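CRISPR-associated endoribonuclease Cas2 (Streptococcus pyogenes serotype M1, PDB 4QR2) probably acts as a magnesium-dependent nuclease of CRISPR-Cas adaptive immunity, working as a homodimer that assembles with a Cas1 homodimer. Local coordinates at residues M1-T6 with I66-L71; K25-Y30 with H53-I58. One frame throughout, in Å; residues are numbered along the deposited sequence.

Cas2 has a ferredoxin-like fold, an antiparallel sheet with two helices packed on one face, and the two contacts sample these two layers. Contact 1 pairs strand 2-8 with strand 65-71 within the sheet; contact 2 joins the C-terminal parts of helices 14-27 and 45-58 and the turn that follows the first. Their centres lie about 13 Å apart. Along the chain contact 2 is nested inside the loop that contact 1 closes: helix 14-27 follows the first strand, and helix 45-58 precedes strand 65-71. The layers meet directly, since L55 CD1 packs on F68 CZ at 3.8 Å and L55 CD2 on I66 CD1 at 3.9 Å, giving one hydrophobic core. Both contacts also touch the second subunit.

Contact 1: residues M1-T6 with I66-L71; sequences MMVLVT and IRFYLL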
ATOM      1  N   MET A   1      14.423  11.644   1.235  1.00 29.60           N
ATOM      2  CA  MET A   1      13.143  11.450   1.953  1.00 32.37           C
ATOM      3  C   MET A   1      12.791  10.012   1.566  1.00 27.16           C
ATOM      4  O   MET A   1      12.931   9.660   0.420  1.00 29.78           O
ATOM      5  CB  MET A   1      11.972  12.293   1.355  1.00 37.51           C
ATOM      6  CG  MET A   1      12.115  13.788   1.121  1.00 44.62           C
ATOM      7  SD  MET A   1      10.771  14.457   0.067  1.00 45.76           S
ATOM      8  CE  MET A   1       9.407  14.127   1.149  1.00 45.61           C
ATOM      9  N   MET A   2      12.237   9.234   2.499  1.00 27.53           N
ATOM     10  CA  MET A   2      11.741   7.896   2.127  1.00 28.23           C
ATOM     11  C   MET A   2      10.245   8.049   1.973  1.00 27.08           C
ATOM     12  O   MET A   2       9.519   8.558   2.867  1.00 30.54           O
ATOM     13  CB  MET A   2      12.061   6.871   3.192  1.00 32.81           C
ATOM     14  CG  MET A   2      13.533   6.978   3.645  1.00 41.98           C
ATOM     15  SD  MET A   2      14.685   6.358   2.387  1.00 46.94           S
ATOM     16  CE  MET A   2      16.173   6.059   3.398  1.00 51.11           C
ATOM     17  N   VAL A   3       9.758   7.650   0.835  1.00 23.51           N
ATOM     18  CA  VAL A   3       8.365   7.835   0.516  1.00 23.69           C
ATOM     19  C   VAL A   3       7.798   6.494   0.092  1.00 24.80           C
ATOM     20  O   VAL A   3       8.294   5.857  -0.866  1.00 24.13           O
ATOM     21  CB  VAL A   3       8.164   8.781  -0.662  1.00 25.47           C
ATOM     22  CG1 VAL A   3       6.684   8.853  -1.053  1.00 26.57           C
ATOM     23  CG2 VAL A   3       8.716  10.203  -0.332  1.00 30.72           C
ATOM     24  N   LEU A   4       6.784   6.065   0.810  1.00 22.41           N
ATOM     25  CA  LEU A   4       5.986   4.893   0.379  1.00 21.39           C
ATOM     26  C   LEU A   4       4.887   5.281  -0.593  1.00 21.23           C
ATOM     27  O   LEU A   4       4.039   6.131  -0.294  1.00 20.85           O
ATOM     28  CB  LEU A   4       5.364   4.227   1.605  1.00 20.96           C
ATOM     29  CG  LEU A   4       4.648   2.920   1.380  1.00 22.09           C
ATOM     30  CD1 LEU A   4       5.640   1.859   1.044  1.00 23.46           C
ATOM     31  CD2 LEU A   4       3.787   2.507   2.549  1.00 25.58           C
ATOM     32  N   VAL A   5       4.876   4.643  -1.747  1.00 19.56           N
ATOM     33  CA  VAL A   5       3.908   4.944  -2.780  1.00 19.97           C
ATOM     34  C   VAL A   5       2.941   3.762  -2.862  1.00 20.63           C
ATOM     35  O   VAL A   5       3.382   2.619  -3.155  1.00 19.28           O
ATOM     36  CB  VAL A   5       4.585   5.124  -4.168  1.00 20.47           C
ATOM     37  CG1 VAL A   5       3.571   5.491  -5.244  1.00 20.16           C
ATOM     38  CG2 VAL A   5       5.644   6.221  -4.166  1.00 21.70           C
ATOM     39  N   THR A   6       1.631   4.034  -2.711  1.00 19.54           N
ATOM     40  CA  THR A   6       0.636   3.049  -2.891  1.00 20.03           C
ATOM     41  C   THR A   6      -0.332   3.438  -4.006  1.00 20.50           C
ATOM     42  O   THR A   6      -0.949   4.488  -4.000  1.00 20.91           O
ATOM     43  CB  THR A   6      -0.077   2.680  -1.528  1.00 19.75           C
ATOM     44  OG1 THR A   6      -0.832   3.837  -1.093  1.00 20.13           O
ATOM     45  CG2 THR A   6       0.884   2.365  -0.388  1.00 21.16           C
ATOM     46  N   ILE A  66      -3.208   7.520  -5.931  1.00 20.33           N
ATOM     47  CA  ILE A  66      -1.887   7.279  -5.392  1.00 20.65           C
ATOM     48  C   ILE A  66      -1.828   8.012  -4.056  1.00 21.80           C
ATOM     49  O   ILE A  66      -2.239   9.182  -3.963  1.00 22.81           O
ATOM     50  CB  ILE A  66      -0.758   7.795  -6.335  1.00 22.66           C
ATOM     51  CG1 ILE A  66      -0.741   6.891  -7.585  1.00 26.12           C
ATOM     52  CG2 ILE A  66       0.576   7.807  -5.568  1.00 25.00           C
ATOM     53  CD1 ILE A  66       0.457   7.037  -8.460  1.00 33.72           C
ATOM     54  N   ARG A  67      -1.286   7.315  -3.058  1.00 21.10           N
ATOM     55  CA  ARG A  67      -1.001   7.874  -1.783  1.00 20.98           C
ATOM     56  C   ARG A  67       0.479   7.804  -1.561  1.00 21.99           C
ATOM     57  O   ARG A  67       1.138   6.824  -1.952  1.00 20.90           O
ATOM     58  CB  ARG A  67      -1.801   7.136  -0.635  1.00 19.52           C
ATOM     59  CG  ARG A  67      -3.265   7.397  -0.763  1.00 22.18           C
ATOM     60  CD  ARG A  67      -4.088   6.588   0.229  1.00 23.80           C
ATOM     61  NE  ARG A  67      -3.986   7.128   1.573  1.00 23.71           N
ATOM     62  CZ  ARG A  67      -4.752   8.112   2.023  1.00 26.61           C
ATOM     63  NH1 ARG A  67      -5.574   8.741   1.177  1.00 30.62           N
ATOM     64  NH2 ARG A  67      -4.632   8.516   3.247  1.00 27.53           N
ATOM     65  N   PHE A  68       0.985   8.833  -0.908  1.00 20.65           N
ATOM     66  CA  PHE A  68       2.407   8.923  -0.536  1.00 21.76           C
ATOM     67  C   PHE A  68       2.523   9.041   0.959  1.00 22.81           C
ATOM     68  O   PHE A  68       1.979  10.014   1.557  1.00 22.57           O
ATOM     69  CB  PHE A  68       3.032  10.191  -1.138  1.00 23.93           C
ATOM     70  CG  PHE A  68       2.930  10.293  -2.621  1.00 23.47           C
ATOM     71  CD1 PHE A  68       3.654   9.477  -3.402  1.00 21.96           C
ATOM     72  CD2 PHE A  68       2.076  11.221  -3.213  1.00 26.25           C
ATOM     73  CE1 PHE A  68       3.617   9.565  -4.816  1.00 24.37           C
ATOM     74  CE2 PHE A  68       1.987  11.321  -4.614  1.00 27.22           C
ATOM     75  CZ  PHE A  68       2.744  10.456  -5.415  1.00 26.65           C
ATOM     76  N   TYR A  69       3.246   8.110   1.584  1.00 23.11           N
ATOM     77  CA  TYR A  69       3.473   8.174   3.023  1.00 22.32           C
ATOM     78  C   TYR A  69       4.912   8.484   3.256  1.00 24.41           C
ATOM     79  O   TYR A  69       5.792   7.782   2.799  1.00 22.37           O
ATOM     80  CB  TYR A  69       3.125   6.821   3.704  1.00 23.19           C
ATOM     81  CG  TYR A  69       1.655   6.439   3.562  1.00 22.24           C
ATOM     82  CD1 TYR A  69       1.177   5.826   2.465  1.00 22.24           C
ATOM     83  CD2 TYR A  69       0.796   6.702   4.600  1.00 24.86           C
ATOM     84  CE1 TYR A  69      -0.158   5.541   2.362  1.00 21.62           C
ATOM     85  CE2 TYR A  69      -0.512   6.371   4.556  1.00 24.47           C
ATOM     86  CZ  TYR A  69      -1.007   5.794   3.453  1.00 23.69           C
ATOM     87  OH  TYR A  69      -2.341   5.509   3.357  1.00 23.16           O
ATOM     88  N   LEU A  70       5.166   9.644   3.858  1.00 23.64           N
ATOM     89  CA  LEU A  70       6.507  10.048   4.235  1.00 28.63           C
ATOM     90  C   LEU A  70       6.976   9.339   5.482  1.00 31.01           C
ATOM     91  O   LEU A  70       6.571   9.644   6.601  1.00 35.38           O
ATOM     92  CB  LEU A  70       6.534  11.570   4.431  1.00 35.09           C
ATOM     93  CG  LEU A  70       6.507  12.237   3.070  1.00 44.26           C
ATOM     94  CD1 LEU A  70       5.174  12.297   2.287  1.00 46.83           C
ATOM     95  CD2 LEU A  70       7.068  13.606   3.381  1.00 54.58           C
ATOM     96  N   LEU A  71       7.869   8.411   5.320  1.00 29.99           N
ATOM     97  CA  LEU A  71       8.308   7.580   6.443  1.00 34.68           C
ATOM     98  C   LEU A  71       9.520   8.221   7.113  1.00 38.91           C
ATOM     99  O   LEU A  71      10.330   8.906   6.484  1.00 40.69           O
ATOM    100  CB  LEU A  71       8.659   6.189   5.952  1.00 36.04           C
ATOM    101  CG  LEU A  71       7.506   5.514   5.180  1.00 34.24           C
ATOM    102  CD1 LEU A  71       7.895   4.091   4.878  1.00 37.99           C
ATOM    103  CD2 LEU A  71       6.180   5.500   5.882  1.00 36.57           C
TER
HETATM  104  O   HOH W   1      12.341  10.185   5.343  1.00 43.38           O
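M1-T6 and I66-L71 run antiparallel, their strand axes 4.5 Å apart at 155°, and join inner strand 2-8 to outermost strand 65-71 of this chain's ferredoxin-like sheet. L4 and Y69 form a hydrogen-bonded pair: L4 N to Y69 O and Y69 N to L4 O both measure 2.8 Å, in the carbonyl planes. T6 and R67 repeat the pattern, whereas V3-L70 and V5-F68 are non-hydrogen-bonded pairs.

On the face bearing V3, V5 and F68, V5 lies alongside F68 and brings CG2 to the ring edge, 3.9 Å from F68 CD1. I66 CG2 sits over one face of this ring and touches V5 CG1 at 3.8 Å. Helix 45-58 packs on this side through F48, K52 and L55.

The other face carries L4, T6, R67 and Y69 and meets the second subunit, a strand of which pairs antiparallel with R67-Y69 and continues the sheet. T6 OG1 (chi1 67°) lies at the Y69 ring edge, 3.9 Å from CE1, and hydrogen-bonds Q35 of the second subunit. E40 of that subunit forms a salt bridge with R67 NH2 and a hydrogen bond with Y69 OH. Within the strand, R67 NE donates to Y69 OH at 2.9 Å, with the hydroxyl oxygen in the guanidinium plane.

Contact 2: residues K25-Y30 with H53-I58; sequences KLCVDY and HRLTQI
L26 reaches from the last turn of helix 14-27 toward helix 45-58, where CD1 meets the R54 guanidinium while CD2 meets L55, I58 and R54 CB. Chi1 (169°, CG anti to the backbone N) carries CG toward the facing helix, and chi2 (61°) then splits the methyls. CD2 lies 3.7 Å from L55 CD2 and 4.1 Å from I58 CD1. CD1 sits over one face of the R54 guanidinium, offset toward the rim and 3.2 Å from NH1. R54 CB is also 3.7 Å from L26 CD2, so both ends of the arginine side chain pack on this one residue.

The R54 chain bends at chi3, which brings its guanidinium edge to the Y30 hydroxyl. The R54 NH2 to Y30 OH distance of 2.5 Å is very short and the bond bent, so its exact length is doubtful. The phenol ring is turned 71° from the guanidinium plane. D50 forms a salt bridge with R54 NH2, the firmer of its partners.

Y30 follows the helix through a type I turn, C27 to Y30, closed by Y30 N to C27 O at 2.9 Å. L26 thus packs between the two helices that line one face of the ferredoxin-like sheet.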
ATOM      1  N   LYS A  25       7.460   1.189 -13.709  1.00 24.74           N
ATOM      2  CA  LYS A  25       8.670   1.517 -14.426  1.00 28.36           C
ATOM      3  C   LYS A  25       9.272   2.829 -13.907  1.00 25.32           C
ATOM      4  O   LYS A  25      10.527   2.981 -13.717  1.00 26.86           O
ATOM      5  CB  LYS A  25       8.404   1.595 -15.916  1.00 31.77           C
ATOM      6  CG  LYS A  25       9.641   1.716 -16.762  1.00 37.68           C
ATOM      7  CD  LYS A  25       9.247   1.753 -18.223  1.00 43.12           C
ATOM      8  CE  LYS A  25      10.470   1.792 -19.139  1.00 51.78           C
ATOM      9  NZ  LYS A  25      11.291   3.026 -19.094  1.00 53.95           N
ATOM     10  N   LEU A  26       8.401   3.764 -13.616  1.00 25.85           N
ATOM     11  CA  LEU A  26       8.823   5.042 -13.064  1.00 25.75           C
ATOM     12  C   LEU A  26       9.350   4.907 -11.655  1.00 25.54           C
ATOM     13  O   LEU A  26      10.448   5.433 -11.385  1.00 27.15           O
ATOM     14  CB  LEU A  26       7.674   6.051 -13.133  1.00 26.39           C
ATOM     15  CG  LEU A  26       7.844   7.380 -12.369  1.00 28.55           C
ATOM     16  CD1 LEU A  26       8.994   8.101 -12.894  1.00 33.76           C
ATOM     17  CD2 LEU A  26       6.639   8.274 -12.609  1.00 30.94           C
ATOM     18  N   CYS A  27       8.584   4.202 -10.785  1.00 22.48           N
ATOM     19  CA  CYS A  27       8.832   4.172  -9.368  1.00 23.81           C
ATOM     20  C   CYS A  27      10.102   3.371  -9.090  1.00 23.53           C
ATOM     21  O   CYS A  27      10.849   3.758  -8.194  1.00 26.40           O
ATOM     22  CB  CYS A  27       7.732   3.654  -8.568  1.00 25.75           C
ATOM     23  SG  CYS A  27       6.332   4.796  -8.449  1.00 26.61           S
ATOM     24  N   VAL A  28      10.408   2.372  -9.935  1.00 25.41           N
ATOM     25  CA  VAL A  28      11.577   1.528  -9.638  1.00 27.29           C
ATOM     26  C   VAL A  28      12.849   2.218 -10.040  1.00 29.08           C
ATOM     27  O   VAL A  28      13.956   1.694  -9.812  1.00 29.25           O
ATOM     28  CB  VAL A  28      11.454   0.106 -10.249  1.00 28.36           C
ATOM     29  CG1 VAL A  28      10.232  -0.621  -9.700  1.00 25.57           C
ATOM     30  CG2 VAL A  28      11.503   0.092 -11.758  1.00 31.44           C
ATOM     31  N   ASP A  29      12.736   3.362 -10.724  1.00 25.47           N
ATOM     32  CA  ASP A  29      13.896   4.167 -10.937  1.00 25.44           C
ATOM     33  C   ASP A  29      14.328   4.913  -9.665  1.00 27.57           C
ATOM     34  O   ASP A  29      15.444   5.490  -9.650  1.00 27.13           O
ATOM     35  CB  ASP A  29      13.643   5.188 -12.029  1.00 27.02           C
ATOM     36  CG  ASP A  29      13.995   4.689 -13.434  1.00 38.78           C
ATOM     37  OD1 ASP A  29      14.674   3.656 -13.591  1.00 37.55           O
ATOM     38  OD2 ASP A  29      13.632   5.379 -14.435  1.00 42.47           O
ATOM     39  N   TYR A  30      13.481   4.915  -8.638  1.00 24.90           N
ATOM     40  CA  TYR A  30      13.641   5.740  -7.420  1.00 26.29           C
ATOM     41  C   TYR A  30      13.566   4.901  -6.167  1.00 26.58           C
ATOM     42  O   TYR A  30      13.646   5.419  -5.042  1.00 25.11           O
ATOM     43  CB  TYR A  30      12.608   6.861  -7.325  1.00 28.28           C
ATOM     44  CG  TYR A  30      12.750   7.830  -8.447  1.00 30.29           C
ATOM     45  CD1 TYR A  30      13.735   8.837  -8.417  1.00 34.58           C
ATOM     46  CD2 TYR A  30      11.942   7.725  -9.570  1.00 31.84           C
ATOM     47  CE1 TYR A  30      13.875   9.710  -9.470  1.00 38.08           C
ATOM     48  CE2 TYR A  30      12.050   8.617 -10.602  1.00 33.25           C
ATOM     49  CZ  TYR A  30      13.040   9.578 -10.566  1.00 41.11           C
ATOM     50  OH  TYR A  30      13.147  10.442 -11.629  1.00 43.84           O
ATOM     51  N   HIS A  53       4.552  14.918 -10.835  1.00 26.97           N
ATOM     52  CA  HIS A  53       4.124  15.389 -12.159  1.00 28.71           C
ATOM     53  C   HIS A  53       4.037  14.234 -13.174  1.00 27.83           C
ATOM     54  O   HIS A  53       3.085  14.161 -13.904  1.00 29.07           O
ATOM     55  CB  HIS A  53       5.105  16.408 -12.714  1.00 33.05           C
ATOM     56  CG  HIS A  53       5.089  17.725 -11.985  1.00 40.30           C
ATOM     57  ND1 HIS A  53       6.103  18.649 -12.096  1.00 44.74           N
ATOM     58  CD2 HIS A  53       4.165  18.281 -11.152  1.00 47.68           C
ATOM     59  CE1 HIS A  53       5.812  19.723 -11.383  1.00 45.20           C
ATOM     60  NE2 HIS A  53       4.632  19.539 -10.811  1.00 43.44           N
ATOM     61  N   ARG A  54       5.036  13.372 -13.178  1.00 25.50           N
ATOM     62  CA  ARG A  54       5.057  12.214 -14.080  1.00 28.10           C
ATOM     63  C   ARG A  54       3.971  11.218 -13.850  1.00 27.02           C
ATOM     64  O   ARG A  54       3.309  10.751 -14.818  1.00 27.55           O
ATOM     65  CB  ARG A  54       6.453  11.586 -14.139  1.00 29.82           C
ATOM     66  CG  ARG A  54       7.398  12.547 -14.791  1.00 34.06           C
ATOM     67  CD  ARG A  54       8.620  11.891 -15.301  1.00 41.32           C
ATOM     68  NE  ARG A  54       9.533  11.928 -14.272  1.00 43.06           N
ATOM     69  CZ  ARG A  54      10.490  11.044 -14.030  1.00 53.14           C
ATOM     70  NH1 ARG A  54      10.682   9.963 -14.813  1.00 54.47           N
ATOM     71  NH2 ARG A  54      11.244  11.258 -12.940  1.00 48.78           N
ATOM     72  N   LEU A  55       3.729  10.941 -12.579  1.00 24.51           N
ATOM     73  CA  LEU A  55       2.634  10.027 -12.207  1.00 23.73           C
ATOM     74  C   LEU A  55       1.334  10.608 -12.580  1.00 24.56           C
ATOM     75  O   LEU A  55       0.434   9.881 -13.076  1.00 25.10           O
ATOM     76  CB  LEU A  55       2.700   9.721 -10.724  1.00 22.07           C
ATOM     77  CG  LEU A  55       3.832   8.857 -10.231  1.00 24.07           C
ATOM     78  CD1 LEU A  55       3.881   8.960  -8.708  1.00 24.56           C
ATOM     79  CD2 LEU A  55       3.597   7.392 -10.679  1.00 28.11           C
ATOM     80  N   THR A  56       1.179  11.921 -12.458  1.00 26.61           N
ATOM     81  CA  THR A  56      -0.085  12.555 -12.871  1.00 28.46           C
ATOM     82  C   THR A  56      -0.405  12.376 -14.347  1.00 30.65           C
ATOM     83  O   THR A  56      -1.577  12.225 -14.709  1.00 31.41           O
ATOM     84  CB  THR A  56      -0.057  14.053 -12.537  1.00 34.74           C
ATOM     85  OG1 THR A  56      -0.014  14.200 -11.120  1.00 30.33           O
ATOM     86  CG2 THR A  56      -1.289  14.707 -13.046  1.00 38.50           C
ATOM     87  N   GLN A  57       0.627  12.348 -15.172  1.00 29.55           N
ATOM     88  CA  GLN A  57       0.455  12.092 -16.598  1.00 34.29           C
ATOM     89  C   GLN A  57       0.165  10.601 -16.900  1.00 31.73           C
ATOM     90  O   GLN A  57      -0.313  10.270 -17.963  1.00 34.68           O
ATOM     91  CB  GLN A  57       1.682  12.548 -17.326  1.00 38.19           C
ATOM     92  CG  GLN A  57       1.950  14.063 -17.188  1.00 43.14           C
ATOM     93  CD  GLN A  57       0.757  14.877 -17.634  1.00 49.06           C
ATOM     94  OE1 GLN A  57       0.004  15.454 -16.825  1.00 49.43           O
ATOM     95  NE2 GLN A  57       0.526  14.868 -18.943  1.00 56.34           N
ATOM     96  N   ILE A  58       0.498   9.695 -16.027  1.00 25.62           N
ATOM     97  CA  ILE A  58       0.244   8.241 -16.263  1.00 27.83           C
ATOM     98  C   ILE A  58      -1.119   7.735 -15.755  1.00 27.79           C
ATOM     99  O   ILE A  58      -1.776   6.925 -16.422  1.00 26.75           O
ATOM    100  CB  ILE A  58       1.333   7.377 -15.598  1.00 28.04           C
ATOM    101  CG1 ILE A  58       2.676   7.649 -16.299  1.00 30.21           C
ATOM    102  CG2 ILE A  58       0.874   5.885 -15.546  1.00 29.55           C
ATOM    103  CD1 ILE A  58       3.917   7.342 -15.520  1.00 31.92           C
TER